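Local structure of beta-agarase D (Zobellia galactanivorans, 4ASM) at residues Y8-V13 against W25-A30; T29-D34 against N125-K130. The protein cleaves the beta-1,4 linkages of agarose at random with retention of the anomeric configuration, and is represented here by its GH16 catalytic domain. One frame throughout, in Å; residues are numbered along the deposited sequence.

Contact 1: Y8-V13 against W25-A30; sequences YDWDNV and WKLQTA. With CA (calcium ion), chain B.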
loop_
_atom_site.group_PDB
_atom_site.type_symbol
_atom_site.label_atom_id
_atom_site.label_comp_id
_atom_site.label_asym_id
_atom_site.label_seq_id
_atom_site.Cartn_x
_atom_site.Cartn_y
_atom_site.Cartn_z
ATOM N N TYR A 8 10.378 7.381 -21.745
ATOM C CA TYR A 8 9.831 7.439 -20.387
ATOM C C TYR A 8 10.961 7.375 -19.385
ATOM O O TYR A 8 12.020 6.810 -19.684
ATOM C CB TYR A 8 8.918 6.255 -20.124
ATOM C CG TYR A 8 7.756 6.115 -21.072
ATOM C CD1 TYR A 8 6.616 6.883 -20.915
ATOM C CD2 TYR A 8 7.798 5.192 -22.114
ATOM C CE1 TYR A 8 5.543 6.744 -21.778
ATOM C CE2 TYR A 8 6.727 5.047 -22.989
ATOM C CZ TYR A 8 5.606 5.825 -22.802
ATOM O OH TYR A 8 4.544 5.703 -23.674
ATOM N N ASP A 9 10.715 7.910 -18.186
ATOM C CA ASP A 9 11.720 7.907 -17.117
ATOM C C ASP A 9 12.273 6.528 -16.795
ATOM O O ASP A 9 13.429 6.415 -16.347
ATOM C CB ASP A 9 11.138 8.490 -15.824
ATOM C CG ASP A 9 10.939 9.991 -15.880
ATOM O OD1 ASP A 9 11.479 10.662 -16.794
ATOM O OD2 ASP A 9 10.262 10.526 -14.977
ATOM N N TRP A 10 11.448 5.502 -16.992
ATOM C CA TRP A 10 11.782 4.133 -16.610
ATOM C C TRP A 10 12.408 3.353 -17.753
ATOM O O TRP A 10 12.623 2.148 -17.642
ATOM C CB TRP A 10 10.531 3.374 -16.135
ATOM C CG TRP A 10 9.401 3.407 -17.132
ATOM C CD1 TRP A 10 9.317 2.713 -18.315
ATOM C CD2 TRP A 10 8.211 4.199 -17.043
ATOM N NE1 TRP A 10 8.136 3.010 -18.950
ATOM C CE2 TRP A 10 7.444 3.928 -18.203
ATOM C CE3 TRP A 10 7.700 5.092 -16.082
ATOM C CZ2 TRP A 10 6.193 4.514 -18.425
ATOM C CZ3 TRP A 10 6.459 5.694 -16.327
ATOM C CH2 TRP A 10 5.732 5.404 -17.488
ATOM N N ASP A 11 12.671 4.007 -18.887
ATOM C CA ASP A 11 13.127 3.259 -20.053
ATOM C C ASP A 11 14.362 2.395 -19.763
ATOM O O ASP A 11 14.455 1.282 -20.262
ATOM C CB ASP A 11 13.413 4.196 -21.219
ATOM C CG ASP A 11 12.157 4.615 -21.965
ATOM O OD1 ASP A 11 11.076 4.024 -21.756
ATOM O OD2 ASP A 11 12.269 5.555 -22.774
ATOM N N ASN A 12 15.277 2.922 -18.952
ATOM C CA ASN A 12 16.549 2.245 -18.654
ATOM C C ASN A 12 16.482 1.253 -17.489
ATOM O O ASN A 12 17.495 0.658 -17.107
ATOM C CB ASN A 12 17.656 3.280 -18.380
ATOM C CG ASN A 12 17.848 4.263 -19.535
ATOM O OD1 ASN A 12 17.608 3.934 -20.702
ATOM N ND2 ASN A 12 18.284 5.478 -19.200
ATOM N N VAL A 13 15.287 1.078 -16.931
ATOM C CA VAL A 13 15.132 0.328 -15.687
ATOM C C VAL A 13 14.543 -1.043 -15.954
ATOM O O VAL A 13 13.405 -1.159 -16.405
ATOM C CB VAL A 13 14.199 1.083 -14.717
ATOM C CG1 VAL A 13 14.125 0.354 -13.370
ATOM C CG2 VAL A 13 14.636 2.545 -14.533
ATOM N N TRP A 25 6.802 -8.276 -21.327
ATOM C CA TRP A 25 5.966 -7.273 -20.663
ATOM C C TRP A 25 5.539 -6.196 -21.643
ATOM O O TRP A 25 6.376 -5.624 -22.343
ATOM C CB TRP A 25 6.740 -6.614 -19.530
ATOM C CG TRP A 25 7.022 -7.520 -18.394
ATOM C CD1 TRP A 25 8.229 -8.058 -18.059
ATOM C CD2 TRP A 25 6.079 -8.016 -17.438
ATOM N NE1 TRP A 25 8.102 -8.851 -16.940
ATOM C CE2 TRP A 25 6.789 -8.847 -16.540
ATOM C CE3 TRP A 25 4.701 -7.838 -17.253
ATOM C CZ2 TRP A 25 6.166 -9.504 -15.471
ATOM C CZ3 TRP A 25 4.076 -8.489 -16.195
ATOM C CH2 TRP A 25 4.817 -9.302 -15.300
ATOM N N LYS A 26 4.238 -5.933 -21.682
ATOM C CA LYS A 26 3.693 -4.850 -22.490
ATOM C C LYS A 26 3.280 -3.667 -21.620
ATOM O O LYS A 26 2.452 -3.815 -20.721
ATOM C CB LYS A 26 2.483 -5.343 -23.293
ATOM C CG LYS A 26 2.025 -4.363 -24.356
ATOM C CD LYS A 26 0.727 -4.840 -24.970
ATOM C CE LYS A 26 0.090 -3.783 -25.868
ATOM N NZ LYS A 26 -1.261 -4.232 -26.344
ATOM N N LEU A 27 3.844 -2.498 -21.909
ATOM C CA LEU A 27 3.514 -1.285 -21.177
ATOM C C LEU A 27 2.051 -0.913 -21.370
ATOM O O LEU A 27 1.555 -0.861 -22.505
ATOM C CB LEU A 27 4.406 -0.122 -21.612
ATOM C CG LEU A 27 4.158 1.176 -20.837
ATOM C CD1 LEU A 27 4.616 1.075 -19.368
ATOM C CD2 LEU A 27 4.816 2.359 -21.551
ATOM N N GLN A 28 1.372 -0.672 -20.250
ATOM C CA GLN A 28 0.001 -0.173 -20.250
ATOM C C GLN A 28 0.081 1.341 -20.245
ATOM O O GLN A 28 0.312 1.982 -19.221
ATOM C CB GLN A 28 -0.770 -0.723 -19.053
ATOM C CG GLN A 28 -0.731 -2.238 -18.979
ATOM C CD GLN A 28 -1.352 -2.888 -20.220
ATOM O OE1 GLN A 28 -2.546 -2.713 -20.494
ATOM N NE2 GLN A 28 -0.544 -3.623 -20.981
ATOM N N THR A 29 -0.027 1.911 -21.439
ATOM C CA THR A 29 0.290 3.305 -21.684
ATOM C C THR A 29 -0.641 4.279 -20.946
ATOM O O THR A 29 -0.174 5.234 -20.321
ATOM C CB THR A 29 0.316 3.538 -23.223
ATOM O OG1 THR A 29 1.597 3.105 -23.728
ATOM C CG2 THR A 29 0.097 4.969 -23.589
ATOM N N ALA A 30 -1.944 4.009 -20.961
ATOM C CA ALA A 30 -2.895 4.929 -20.343
ATOM C C ALA A 30 -2.745 4.964 -18.824
ATOM O O ALA A 30 -2.864 6.012 -18.218
ATOM C CB ALA A 30 -4.319 4.582 -20.726
HETATM CA CA CA B . 9.300 11.861 -13.353
HETATM O O HOH W 1 4.366 3.898 -25.662
HETATM O O HOH W 2 11.320 13.202 -13.412
#

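Contact 2: T29-D34 against N125-K130; sequences TAASDD and NKTRVK. With CA (calcium ion), chain B.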
loop_
_atom_site.group_PDB
_atom_site.type_symbol
_atom_site.label_atom_id
_atom_site.label_comp_id
_atom_site.label_asym_id
_atom_site.label_seq_id
_atom_site.Cartn_x
_atom_site.Cartn_y
_atom_site.Cartn_z
ATOM N N THR A 29 -0.027 1.911 -21.439
ATOM C CA THR A 29 0.290 3.305 -21.684
ATOM C C THR A 29 -0.641 4.279 -20.946
ATOM O O THR A 29 -0.174 5.234 -20.321
ATOM C CB THR A 29 0.316 3.538 -23.223
ATOM O OG1 THR A 29 1.597 3.105 -23.728
ATOM C CG2 THR A 29 0.097 4.969 -23.589
ATOM N N ALA A 30 -1.944 4.009 -20.961
ATOM C CA ALA A 30 -2.895 4.929 -20.343
ATOM C C ALA A 30 -2.745 4.964 -18.824
ATOM O O ALA A 30 -2.864 6.012 -18.218
ATOM C CB ALA A 30 -4.319 4.582 -20.726
ATOM N N ALA A 31 -2.462 3.803 -18.226
ATOM C CA ALA A 31 -2.297 3.729 -16.766
ATOM C C ALA A 31 -0.999 4.346 -16.261
ATOM O O ALA A 31 -0.954 4.896 -15.158
ATOM C CB ALA A 31 -2.382 2.294 -16.294
ATOM N N SER A 32 0.057 4.214 -17.056
ATOM C CA SER A 32 1.393 4.610 -16.610
ATOM C C SER A 32 1.599 6.116 -16.670
ATOM O O SER A 32 0.986 6.806 -17.479
ATOM C CB SER A 32 2.447 3.875 -17.432
ATOM O OG SER A 32 2.256 2.478 -17.309
ATOM N N ASP A 33 2.471 6.627 -15.811
ATOM C CA ASP A 33 2.690 8.060 -15.737
ATOM C C ASP A 33 4.083 8.348 -15.166
ATOM O O ASP A 33 4.406 7.907 -14.050
ATOM C CB ASP A 33 1.617 8.708 -14.845
ATOM C CG ASP A 33 1.494 10.202 -15.060
ATOM O OD1 ASP A 33 2.431 10.794 -15.667
ATOM O OD2 ASP A 33 0.480 10.774 -14.621
ATOM N N ASP A 34 4.913 9.077 -15.908
ATOM C CA ASP A 34 6.181 9.532 -15.337
ATOM C C ASP A 34 6.185 10.976 -14.817
ATOM O O ASP A 34 7.253 11.516 -14.484
ATOM C CB ASP A 34 7.424 9.189 -16.204
ATOM C CG ASP A 34 7.394 9.799 -17.590
ATOM O OD1 ASP A 34 6.422 10.512 -17.928
ATOM O OD2 ASP A 34 8.373 9.528 -18.344
ATOM N N ASN A 125 -6.177 6.529 -10.118
ATOM C CA ASN A 125 -5.896 6.387 -11.547
ATOM C C ASN A 125 -7.164 6.043 -12.312
ATOM O O ASN A 125 -8.026 5.301 -11.811
ATOM C CB ASN A 125 -4.786 5.322 -11.736
ATOM C CG ASN A 125 -4.100 5.389 -13.087
ATOM O OD1 ASN A 125 -2.869 5.575 -13.173
ATOM N ND2 ASN A 125 -4.853 5.201 -14.126
ATOM N N LYS A 126 -7.301 6.609 -13.517
ATOM C CA LYS A 126 -8.538 6.398 -14.293
ATOM C C LYS A 126 -8.568 5.051 -15.017
ATOM O O LYS A 126 -9.596 4.686 -15.592
ATOM C CB LYS A 126 -8.710 7.533 -15.296
ATOM C CG LYS A 126 -8.847 8.862 -14.594
ATOM C CD LYS A 126 -10.268 9.314 -14.550
ATOM C CE LYS A 126 -10.552 10.259 -15.670
ATOM N NZ LYS A 126 -11.986 10.630 -15.620
ATOM N N THR A 127 -7.446 4.333 -14.995
ATOM C CA THR A 127 -7.332 3.041 -15.650
ATOM C C THR A 127 -7.150 1.973 -14.586
ATOM O O THR A 127 -6.151 2.004 -13.849
ATOM C CB THR A 127 -6.152 3.008 -16.638
ATOM O OG1 THR A 127 -6.304 4.088 -17.572
ATOM C CG2 THR A 127 -6.115 1.658 -17.392
ATOM N N ARG A 128 -8.095 1.037 -14.522
ATOM C CA ARG A 128 -8.055 -0.043 -13.536
ATOM C C ARG A 128 -7.091 -1.143 -13.940
ATOM O O ARG A 128 -6.702 -1.264 -15.097
ATOM C CB ARG A 128 -9.466 -0.588 -13.291
ATOM C CG ARG A 128 -10.345 0.440 -12.593
ATOM C CD ARG A 128 -11.752 -0.068 -12.354
ATOM N NE ARG A 128 -12.556 0.934 -11.657
ATOM C CZ ARG A 128 -13.857 1.113 -11.870
ATOM N NH1 ARG A 128 -14.489 0.336 -12.744
ATOM N NH2 ARG A 128 -14.532 2.033 -11.197
ATOM N N VAL A 129 -6.689 -1.940 -12.957
ATOM C CA VAL A 129 -5.779 -3.054 -13.210
ATOM C C VAL A 129 -6.365 -4.370 -12.706
ATOM O O VAL A 129 -7.173 -4.397 -11.761
ATOM C CB VAL A 129 -4.392 -2.799 -12.576
ATOM C CG1 VAL A 129 -3.784 -1.480 -13.077
ATOM C CG2 VAL A 129 -4.435 -2.798 -11.045
ATOM N N LYS A 130 -5.946 -5.464 -13.332
ATOM C CA LYS A 130 -6.360 -6.803 -12.904
ATOM C C LYS A 130 -5.269 -7.795 -13.298
ATOM O O LYS A 130 -4.575 -7.599 -14.306
ATOM C CB LYS A 130 -7.704 -7.199 -13.557
ATOM C CG LYS A 130 -8.386 -8.399 -12.843
ATOM C CD LYS A 130 -9.746 -8.722 -13.461
ATOM C CE LYS A 130 -10.420 -9.853 -12.710
ATOM N NZ LYS A 130 -11.825 -10.015 -13.190
HETATM CA CA CA B . 9.300 11.861 -13.353
HETATM O O HOH W 3 -5.076 6.315 -16.692
HETATM O O HOH W 2 11.320 13.202 -13.412
#

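Contact 1: Y8-V13 against W25-A30
L27 extends its CG anti to its own backbone N (chi1 -177°), which carries its two methyls up to the aromatic rings of Y8 and W10. W10 takes the less common torsion that sets CG between its N and carbonyl carbon (chi1 54°), while Y8 meets the leucine from the opposite direction. Each methyl has its nearest approach to a different ring: L27 CD2 lies 3.6 Å from Y8 CE2, and L27 CD1 3.9 Å from W10 CZ2, both at an oblique approach. A branched leucine suits the place because its fork can serve two rings at once. Y8 CB in turn sits above one face of the W10 indole, toward its rim. At the outer end a water lies in the plane of the tyrosine ring, 2.7 Å from Y8 OH, and reaches T29 OG1 by a weak bond. The turn that presents the rings is fastened by Y8 N, which donates to D11 OD2 at 2.8 Å from above the carboxylate plane. It also places D9, whose OD2 binds the calcium ion at 2.3 Å. The N-terminal loop is thus laid against strand 24-27 and the residues that follow it; the strand pairs antiparallel with strand 350-362, and W10 reaches on to R357 and Y359 of that second strand.

Contact 2: T29-D34 against N125-K130
T127 meets both A30 and A31, and its side chain can be followed outward from the backbone. Its CB lies 3.9 Å from A31 CB. From there the chain forks: CG2, anti to the backbone N, continues along the same alanine methyl, while OG1, beside the N (chi1 -55°), turns to A30 and comes within 3.8 Å of A30 CB. The hydroxyl does more than pack. T127 OG1 donates to a water at 2.7 Å, and that water donates at 2.7 Å to A30 O, so one solvent molecule ties the two loops together. Threonine suits this edge of the contact by offering a methyl to the apolar side and a hydroxyl to the wet one, and small alanines let the backbones come close, with the CA atoms of A31 and T127 5.2 Å apart. Beside them N125 turns its carboxamide to the carbonyl of A31, with N125 OD1 modelled 2.8 Å from A31 O; the amide may well be turned over, in which case its nitrogen could bond there. Were N125 replaced by an alanine, A31 O would probably lose this polar neighbour and a gap would be likely to open beside the A31 backbone. Behind the alanine, V358 of strand 350-362 receives both A31 and V129. Further along 29-34, D34 O binds the calcium ion at 2.4 Å, in a site completed by D9, N36, G89, D354 and a water. Two strand-connecting loops meeting in this way, one following strand 24-27 and the other joining strands 112-125 and 133-140, belong to the beta-jelly-roll sandwich of family GH16.

Both contacts are partly buried and run into one another, sharing T29 and A30 where the chain leaves strand 24-27. Contact 1 lies farther from the centre of the domain and is mainly aromatic and aliphatic, with W10 its buried residue. Contact 2 lies deeper, burying A31 and N125, and relies on small side chains, an amide and a bridging water. They also touch directly: W10 CH2 packs on S32 CB at 3.6 Å, and D9 N probably bonds to D34 OD2. The calcium ion joins them again, taking a carboxylate oxygen from 8-13 and a backbone carbonyl from 29-34, while strand 350-362 lies against both.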